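Long-range contacts in proteasome accessory factor B/C (PafBC) (Paenarthrobacter aurescens, PDB 6SJ9), which probably acts as a transcriptional regulator of the bacterial DNA damage response, combining winged helix-turn-helix modules with WYL domains: residues L329-A334 / L617-F622; A324-L329 / S638-E643. All coordinates share one frame; numbering follows the deposited sequence.

Contact 1: residues L329-A334 / L617-F622; sequences LEFPEA and LAEVRF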
ATOM      1  N   LEU A 329     -11.447   2.737  30.192  1.00 87.09           N
ATOM      2  CA  LEU A 329     -10.443   3.376  29.362  1.00 87.52           C
ATOM      3  C   LEU A 329      -9.158   3.611  30.148  1.00 91.20           C
ATOM      4  O   LEU A 329      -8.712   4.741  30.331  1.00 94.12           O
ATOM      5  CB  LEU A 329     -11.019   4.697  28.897  1.00 87.42           C
ATOM      6  CG  LEU A 329     -12.021   4.464  27.795  1.00 87.65           C
ATOM      7  CD1 LEU A 329     -12.877   5.697  27.613  1.00 88.44           C
ATOM      8  CD2 LEU A 329     -11.238   4.118  26.570  1.00 85.54           C
ATOM      9  N   GLU A 330      -8.526   2.521  30.559  1.00 90.80           N
ATOM     10  CA  GLU A 330      -7.327   2.586  31.391  1.00 93.74           C
ATOM     11  C   GLU A 330      -6.114   2.232  30.543  1.00 91.18           C
ATOM     12  O   GLU A 330      -5.974   1.086  30.111  1.00 90.80           O
ATOM     13  CB  GLU A 330      -7.432   1.678  32.620  1.00 98.57           C
ATOM     14  CG  GLU A 330      -8.307   2.231  33.753  1.00104.93           C
ATOM     15  CD  GLU A 330      -8.693   1.177  34.789  1.00106.43           C
ATOM     16  OE1 GLU A 330      -9.774   0.564  34.654  1.00106.63           O
ATOM     17  OE2 GLU A 330      -7.910   0.953  35.740  1.00107.21           O
ATOM     18  N   PHE A 331      -5.245   3.211  30.303  1.00 91.45           N
ATOM     19  CA  PHE A 331      -4.050   2.850  29.545  1.00 91.93           C
ATOM     20  C   PHE A 331      -2.865   2.722  30.497  1.00 99.60           C
ATOM     21  O   PHE A 331      -2.771   3.494  31.459  1.00103.15           O
ATOM     22  CB  PHE A 331      -3.737   3.899  28.470  1.00 85.59           C
ATOM     23  CG  PHE A 331      -4.700   3.891  27.304  1.00 81.81           C
ATOM     24  CD1 PHE A 331      -4.525   3.013  26.245  1.00 76.62           C
ATOM     25  CD2 PHE A 331      -5.773   4.771  27.263  1.00 81.07           C
ATOM     26  CE1 PHE A 331      -5.397   2.998  25.177  1.00 73.07           C
ATOM     27  CE2 PHE A 331      -6.648   4.758  26.198  1.00 78.23           C
ATOM     28  CZ  PHE A 331      -6.457   3.871  25.151  1.00 74.65           C
ATOM     29  N   PRO A 332      -1.944   1.768  30.319  1.00103.79           N
ATOM     30  CA  PRO A 332      -0.761   1.716  31.190  1.00110.27           C
ATOM     31  C   PRO A 332       0.167   2.890  30.917  1.00119.98           C
ATOM     32  O   PRO A 332       0.006   3.639  29.952  1.00120.30           O
ATOM     33  CB  PRO A 332      -0.089   0.386  30.816  1.00105.78           C
ATOM     34  CG  PRO A 332      -1.124  -0.390  30.076  1.00102.43           C
ATOM     35  CD  PRO A 332      -1.964   0.639  29.375  1.00101.36           C
ATOM     36  N   GLU A 333       1.183   3.026  31.772  1.00130.63           N
ATOM     37  CA  GLU A 333       2.177   4.087  31.616  1.00141.58           C
ATOM     38  C   GLU A 333       3.006   3.956  30.344  1.00152.66           C
ATOM     39  O   GLU A 333       3.863   4.802  30.069  1.00152.92           O
ATOM     40  CB  GLU A 333       3.105   4.132  32.832  1.00140.19           C
ATOM     41  CG  GLU A 333       2.387   4.498  34.116  1.00139.64           C
ATOM     42  CD  GLU A 333       1.916   5.942  34.114  1.00137.68           C
ATOM     43  OE1 GLU A 333       2.740   6.843  33.848  1.00136.41           O
ATOM     44  OE2 GLU A 333       0.713   6.175  34.351  1.00137.30           O
ATOM     45  N   ALA A 334       2.756   2.903  29.566  1.00165.11           N
ATOM     46  CA  ALA A 334       3.451   2.623  28.313  1.00166.34           C
ATOM     47  C   ALA A 334       4.950   2.428  28.508  1.00170.36           C
ATOM     48  O   ALA A 334       5.728   2.669  27.585  1.00171.45           O
ATOM     49  CB  ALA A 334       3.192   3.707  27.259  1.00167.91           C
ATOM     50  N   LEU A 617      -7.355  -2.145  23.982  1.00 57.95           N
ATOM     51  CA  LEU A 617      -7.680  -0.767  23.691  1.00 60.24           C
ATOM     52  C   LEU A 617      -6.585  -0.151  22.856  1.00 59.52           C
ATOM     53  O   LEU A 617      -5.398  -0.406  23.073  1.00 61.88           O
ATOM     54  CB  LEU A 617      -7.827   0.066  24.963  1.00 61.15           C
ATOM     55  CG  LEU A 617      -8.805  -0.367  26.047  1.00 69.84           C
ATOM     56  CD1 LEU A 617      -8.772   0.658  27.196  1.00 73.26           C
ATOM     57  CD2 LEU A 617     -10.220  -0.553  25.510  1.00 72.40           C
ATOM     58  N   ALA A 618      -6.975   0.710  21.935  1.00 57.19           N
ATOM     59  CA  ALA A 618      -5.987   1.330  21.062  1.00 55.75           C
ATOM     60  C   ALA A 618      -6.428   2.730  20.692  1.00 54.51           C
ATOM     61  O   ALA A 618      -7.517   2.922  20.145  1.00 56.22           O
ATOM     62  CB  ALA A 618      -5.761   0.487  19.815  1.00 50.84           C
ATOM     63  N   GLU A 619      -5.592   3.690  21.006  1.00 53.80           N
ATOM     64  CA  GLU A 619      -5.801   5.074  20.635  1.00 55.36           C
ATOM     65  C   GLU A 619      -5.060   5.344  19.322  1.00 51.65           C
ATOM     66  O   GLU A 619      -3.838   5.192  19.263  1.00 50.28           O
ATOM     67  CB  GLU A 619      -5.260   5.930  21.774  1.00 62.21           C
ATOM     68  CG  GLU A 619      -5.574   7.364  21.751  1.00 71.79           C
ATOM     69  CD  GLU A 619      -4.998   8.032  22.972  1.00 81.19           C
ATOM     70  OE1 GLU A 619      -5.744   8.239  23.952  1.00 86.02           O
ATOM     71  OE2 GLU A 619      -3.769   8.282  22.964  1.00 83.91           O
ATOM     72  N   VAL A 620      -5.782   5.685  18.263  1.00 53.48           N
ATOM     73  CA  VAL A 620      -5.183   5.862  16.943  1.00 54.32           C
ATOM     74  C   VAL A 620      -5.613   7.202  16.347  1.00 56.27           C
ATOM     75  O   VAL A 620      -6.715   7.689  16.603  1.00 57.93           O
ATOM     76  CB  VAL A 620      -5.558   4.700  15.972  1.00 55.19           C
ATOM     77  CG1 VAL A 620      -5.135   3.363  16.556  1.00 53.10           C
ATOM     78  CG2 VAL A 620      -7.004   4.678  15.707  1.00 57.87           C
ATOM     79  N   ARG A 621      -4.774   7.744  15.461  1.00 54.67           N
ATOM     80  CA  ARG A 621      -5.094   8.927  14.673  1.00 53.62           C
ATOM     81  C   ARG A 621      -5.555   8.513  13.279  1.00 52.94           C
ATOM     82  O   ARG A 621      -4.798   7.889  12.540  1.00 55.17           O
ATOM     83  CB  ARG A 621      -3.877   9.847  14.564  1.00 51.90           C
ATOM     84  CG  ARG A 621      -3.386  10.405  15.905  1.00 50.26           C
ATOM     85  CD  ARG A 621      -1.972  11.045  15.772  1.00 54.79           C
ATOM     86  NE  ARG A 621      -1.929  12.228  14.888  1.00 58.84           N
ATOM     87  CZ  ARG A 621      -1.942  13.498  15.311  1.00 62.82           C
ATOM     88  NH1 ARG A 621      -2.009  13.774  16.618  1.00 68.04           N
ATOM     89  NH2 ARG A 621      -1.885  14.501  14.436  1.00 58.09           N
ATOM     90  N   PHE A 622      -6.791   8.857  12.924  1.00 49.85           N
ATOM     91  CA  PHE A 622      -7.326   8.642  11.587  1.00 50.42           C
ATOM     92  C   PHE A 622      -7.218   9.930  10.801  1.00 54.01           C
ATOM     93  O   PHE A 622      -7.343  11.030  11.369  1.00 55.29           O
ATOM     94  CB  PHE A 622      -8.783   8.191  11.624  1.00 51.56           C
ATOM     95  CG  PHE A 622      -8.927   6.749  11.868  1.00 54.70           C
ATOM     96  CD1 PHE A 622      -9.105   6.277  13.164  1.00 59.22           C
ATOM     97  CD2 PHE A 622      -8.851   5.845  10.832  1.00 55.80           C
ATOM     98  CE1 PHE A 622      -9.223   4.910  13.396  1.00 62.32           C
ATOM     99  CE2 PHE A 622      -8.966   4.486  11.053  1.00 59.06           C
ATOM    100  CZ  PHE A 622      -9.146   4.008  12.332  1.00 61.74           C
TER

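Contact 2: residues A324-L329 / S638-E643; sequences APLPPL and SVRILE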
ATOM      1  N   ALA A 324     -21.907  -4.443  23.064  1.00 86.79           N
ATOM      2  CA  ALA A 324     -21.257  -4.987  24.241  1.00 88.24           C
ATOM      3  C   ALA A 324     -20.950  -3.830  25.186  1.00 89.87           C
ATOM      4  O   ALA A 324     -20.863  -2.678  24.761  1.00 91.36           O
ATOM      5  CB  ALA A 324     -19.982  -5.735  23.858  1.00 86.87           C
ATOM      6  N   PRO A 325     -20.841  -4.080  26.477  1.00 92.53           N
ATOM      7  CA  PRO A 325     -20.562  -2.964  27.383  1.00 93.45           C
ATOM      8  C   PRO A 325     -19.141  -2.444  27.194  1.00 88.35           C
ATOM      9  O   PRO A 325     -18.239  -3.151  26.739  1.00 83.16           O
ATOM     10  CB  PRO A 325     -20.772  -3.576  28.770  1.00 96.08           C
ATOM     11  CG  PRO A 325     -20.476  -5.066  28.564  1.00 95.49           C
ATOM     12  CD  PRO A 325     -20.915  -5.382  27.166  1.00 93.74           C
ATOM     13  N   LEU A 326     -18.940  -1.204  27.647  1.00 89.02           N
ATOM     14  CA  LEU A 326     -17.699  -0.477  27.417  1.00 87.23           C
ATOM     15  C   LEU A 326     -16.662  -0.940  28.429  1.00 86.26           C
ATOM     16  O   LEU A 326     -16.948  -0.951  29.630  1.00 90.85           O
ATOM     17  CB  LEU A 326     -17.910   1.032  27.568  1.00 89.55           C
ATOM     18  CG  LEU A 326     -18.908   1.760  26.665  1.00 91.08           C
ATOM     19  CD1 LEU A 326     -19.089   3.202  27.117  1.00 93.29           C
ATOM     20  CD2 LEU A 326     -18.510   1.702  25.216  1.00 88.82           C
ATOM     21  N   PRO A 327     -15.460  -1.308  27.996  1.00 83.16           N
ATOM     22  CA  PRO A 327     -14.380  -1.571  28.941  1.00 83.66           C
ATOM     23  C   PRO A 327     -13.912  -0.268  29.560  1.00 86.66           C
ATOM     24  O   PRO A 327     -14.255   0.822  29.064  1.00 85.54           O
ATOM     25  CB  PRO A 327     -13.292  -2.201  28.052  1.00 79.31           C
ATOM     26  CG  PRO A 327     -13.460  -1.494  26.784  1.00 74.43           C
ATOM     27  CD  PRO A 327     -14.964  -1.329  26.609  1.00 80.62           C
ATOM     28  N   PRO A 328     -13.160  -0.322  30.662  1.00 89.68           N
ATOM     29  CA  PRO A 328     -12.629   0.922  31.228  1.00 90.05           C
ATOM     30  C   PRO A 328     -11.479   1.422  30.371  1.00 85.21           C
ATOM     31  O   PRO A 328     -10.628   0.653  29.913  1.00 80.10           O
ATOM     32  CB  PRO A 328     -12.155   0.515  32.631  1.00 94.17           C
ATOM     33  CG  PRO A 328     -12.383  -0.986  32.749  1.00 95.00           C
ATOM     34  CD  PRO A 328     -12.645  -1.511  31.368  1.00 91.67           C
ATOM     35  N   LEU A 329     -11.447   2.737  30.192  1.00 87.09           N
ATOM     36  CA  LEU A 329     -10.443   3.376  29.362  1.00 87.52           C
ATOM     37  C   LEU A 329      -9.158   3.611  30.148  1.00 91.20           C
ATOM     38  O   LEU A 329      -8.712   4.741  30.331  1.00 94.12           O
ATOM     39  CB  LEU A 329     -11.019   4.697  28.897  1.00 87.42           C
ATOM     40  CG  LEU A 329     -12.021   4.464  27.795  1.00 87.65           C
ATOM     41  CD1 LEU A 329     -12.877   5.697  27.613  1.00 88.44           C
ATOM     42  CD2 LEU A 329     -11.238   4.118  26.570  1.00 85.54           C
ATOM     43  N   SER A 638     -14.374  -6.971  14.674  1.00 59.78           N
ATOM     44  CA  SER A 638     -13.105  -6.965  15.387  1.00 56.94           C
ATOM     45  C   SER A 638     -12.745  -5.576  15.901  1.00 53.90           C
ATOM     46  O   SER A 638     -11.787  -5.434  16.680  1.00 54.19           O
ATOM     47  CB  SER A 638     -12.007  -7.505  14.482  1.00 55.13           C
ATOM     48  OG  SER A 638     -11.768  -6.538  13.503  1.00 57.65           O
ATOM     49  N   VAL A 639     -13.545  -4.568  15.562  1.00 51.18           N
ATOM     50  CA  VAL A 639     -13.308  -3.185  15.946  1.00 51.83           C
ATOM     51  C   VAL A 639     -14.591  -2.556  16.447  1.00 52.70           C
ATOM     52  O   VAL A 639     -15.671  -2.811  15.910  1.00 54.58           O
ATOM     53  CB  VAL A 639     -12.799  -2.336  14.770  1.00 56.30           C
ATOM     54  CG1 VAL A 639     -12.338  -1.014  15.295  1.00 59.03           C
ATOM     55  CG2 VAL A 639     -11.672  -3.036  14.066  1.00 58.46           C
ATOM     56  N   ARG A 640     -14.460  -1.695  17.449  1.00 52.55           N
ATOM     57  CA  ARG A 640     -15.528  -0.798  17.843  1.00 57.40           C
ATOM     58  C   ARG A 640     -14.909   0.533  18.237  1.00 61.45           C
ATOM     59  O   ARG A 640     -13.729   0.603  18.613  1.00 59.46           O
ATOM     60  CB  ARG A 640     -16.354  -1.416  18.994  1.00 57.80           C
ATOM     61  CG  ARG A 640     -15.537  -1.661  20.280  1.00 56.28           C
ATOM     62  CD  ARG A 640     -16.395  -2.287  21.470  1.00 63.15           C
ATOM     63  NE  ARG A 640     -17.553  -1.498  21.868  1.00 67.81           N
ATOM     64  CZ  ARG A 640     -18.200  -1.638  23.036  1.00 71.70           C
ATOM     65  NH1 ARG A 640     -17.796  -2.524  23.949  1.00 68.23           N
ATOM     66  NH2 ARG A 640     -19.271  -0.898  23.284  1.00 71.59           N
ATOM     67  N   ILE A 641     -15.701   1.592  18.122  1.00 63.05           N
ATOM     68  CA  ILE A 641     -15.283   2.928  18.529  1.00 63.48           C
ATOM     69  C   ILE A 641     -15.799   3.183  19.949  1.00 64.33           C
ATOM     70  O   ILE A 641     -16.995   3.029  20.213  1.00 63.13           O
ATOM     71  CB  ILE A 641     -15.782   4.003  17.553  1.00 64.42           C
ATOM     72  CG1 ILE A 641     -15.230   3.754  16.159  1.00 63.18           C
ATOM     73  CG2 ILE A 641     -15.303   5.363  17.994  1.00 67.93           C
ATOM     74  CD1 ILE A 641     -15.935   4.520  15.125  1.00 62.65           C
ATOM     75  N   LEU A 642     -14.884   3.495  20.875  1.00 65.80           N
ATOM     76  CA  LEU A 642     -15.244   3.863  22.247  1.00 70.49           C
ATOM     77  C   LEU A 642     -15.425   5.372  22.423  1.00 73.19           C
ATOM     78  O   LEU A 642     -16.418   5.815  22.994  1.00 74.73           O
ATOM     79  CB  LEU A 642     -14.151   3.365  23.208  1.00 63.87           C
ATOM     80  CG  LEU A 642     -13.880   1.860  23.097  1.00 58.68           C
ATOM     81  CD1 LEU A 642     -12.851   1.406  24.075  1.00 60.17           C
ATOM     82  CD2 LEU A 642     -15.161   1.103  23.336  1.00 56.36           C
ATOM     83  N   GLU A 643     -14.508   6.169  21.878  1.00 74.79           N
ATOM     84  CA  GLU A 643     -14.486   7.623  21.988  1.00 77.89           C
ATOM     85  C   GLU A 643     -13.875   8.200  20.732  1.00 74.08           C
ATOM     86  O   GLU A 643     -12.922   7.627  20.191  1.00 74.85           O
ATOM     87  CB  GLU A 643     -13.664   8.101  23.193  1.00 85.85           C
ATOM     88  CG  GLU A 643     -14.267   7.824  24.529  1.00 96.74           C
ATOM     89  CD  GLU A 643     -13.455   8.453  25.650  1.00103.62           C
ATOM     90  OE1 GLU A 643     -12.388   9.049  25.347  1.00102.80           O
ATOM     91  OE2 GLU A 643     -13.926   8.407  26.815  1.00107.98           O
TER

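Contact 1: residues L329-A334 / L617-F622
Phe331 and Leu617 make an apolar contact between a loop and a strand. The Phe331 ring brings its CE1 corner to 3.8 Å from Leu617 CB, while Leu617 CD1 lies over one face of the ring. The backbone N of Ala618 sits at the ring edge, near its plane and 4.3 Å from Phe331 CE1. Phe331 CZ meets Glu619 CB at 4.1 Å from an oblique direction. The ring points at the strand because Phe331 CG stands beside its own backbone N, anti to the carbonyl carbon (chi1 -72°). The same Leu617 CD1 also reaches Leu329, resting 3.9 Å from Leu329 CA and 4.3 Å from Leu329 CD2.

Strand 616-622 belongs to the four-stranded antiparallel sheet of a ferredoxin-like WCX domain. Its side chains alternate: Leu617 and Glu619 face the loop, while Phe622 packs from the other face on Phe631 of helix 627-634. Ala609 and Cys589, on the two flanking strands, also touch the Phe331 side chain. An alanine in place of Phe331 would probably open a gap over Leu617 CB and the Glu619 methylene, leaving the loop less firmly seated on the sheet.

The Glu619 carboxylate plane is tilted 48° from that of the ring. Glu619 OE1 forms a salt bridge with Arg607 of the neighbouring strand, a residue that also touches Phe331.

Contact 2: residues A324-L329 / S638-E643
Arg640 reaches out of strand 639-643 to the consecutive backbone carbonyls of Ala324 and Pro325. From CB, CG sits between the backbone N and the carbonyl carbon (chi1 62°); the chain runs straight through CD, then bends at chi3, laying the guanidinium against the loop. Arg640 NH1 donates to Pro325 O at 2.9 Å with an N-H...O angle of 147°. That oxygen lies near the guanidinium plane, but NH1 stands above the carbonyl plane. Arg640 NH2 makes a weak, bent bond to Ala324 O (2.8 Å, 126°), and Leu326 CD2 lies 3.3 Å from the same nitrogen.

The strand edges a ferredoxin-like sheet within this chain, and Ala324 is the first residue past helix 305-323, so the guanidinium meets carbonyls just beyond the helix end. Arg648 lies close, and Glu591 gives only a long, weak ion pair. A classic beta bulge sets Leu642 and Glu643 across from the single Cys589.

Leu642 CD2 lies 3.8 Å above one guanidinium face of Arg640, towards the rim, and meets Leu326 CD2 at 3.9 Å; Leu642 CD1 touches the CG corner of the Pro327 ring at 4.0 Å. Leu329 runs alongside, pointing the other way, its CD2 4.0 Å from Leu642 CD1.

From the N terminus, the chain leaves helix 305-323 and runs directly through 324-329, the loop half of contact 2, then through 329-334, that of contact 1, with Leu329 common to both. It returns to contact 1 at 617-622 after 282 intervening residues, and to contact 2 at 638-643 only after that. Contact 1 therefore nests within contact 2 without crossing it. The intervening chain includes the PafC helix-turn-helix region and a WYL domain. Both contacts join the chain that follows helix 305-323, at the end of the first WCX region, to the sheet of the second WCX domain, where strand 586-592 separates the two strands involved. They also meet directly: Leu617 CD2 is 3.6 Å from Leu642 CD1.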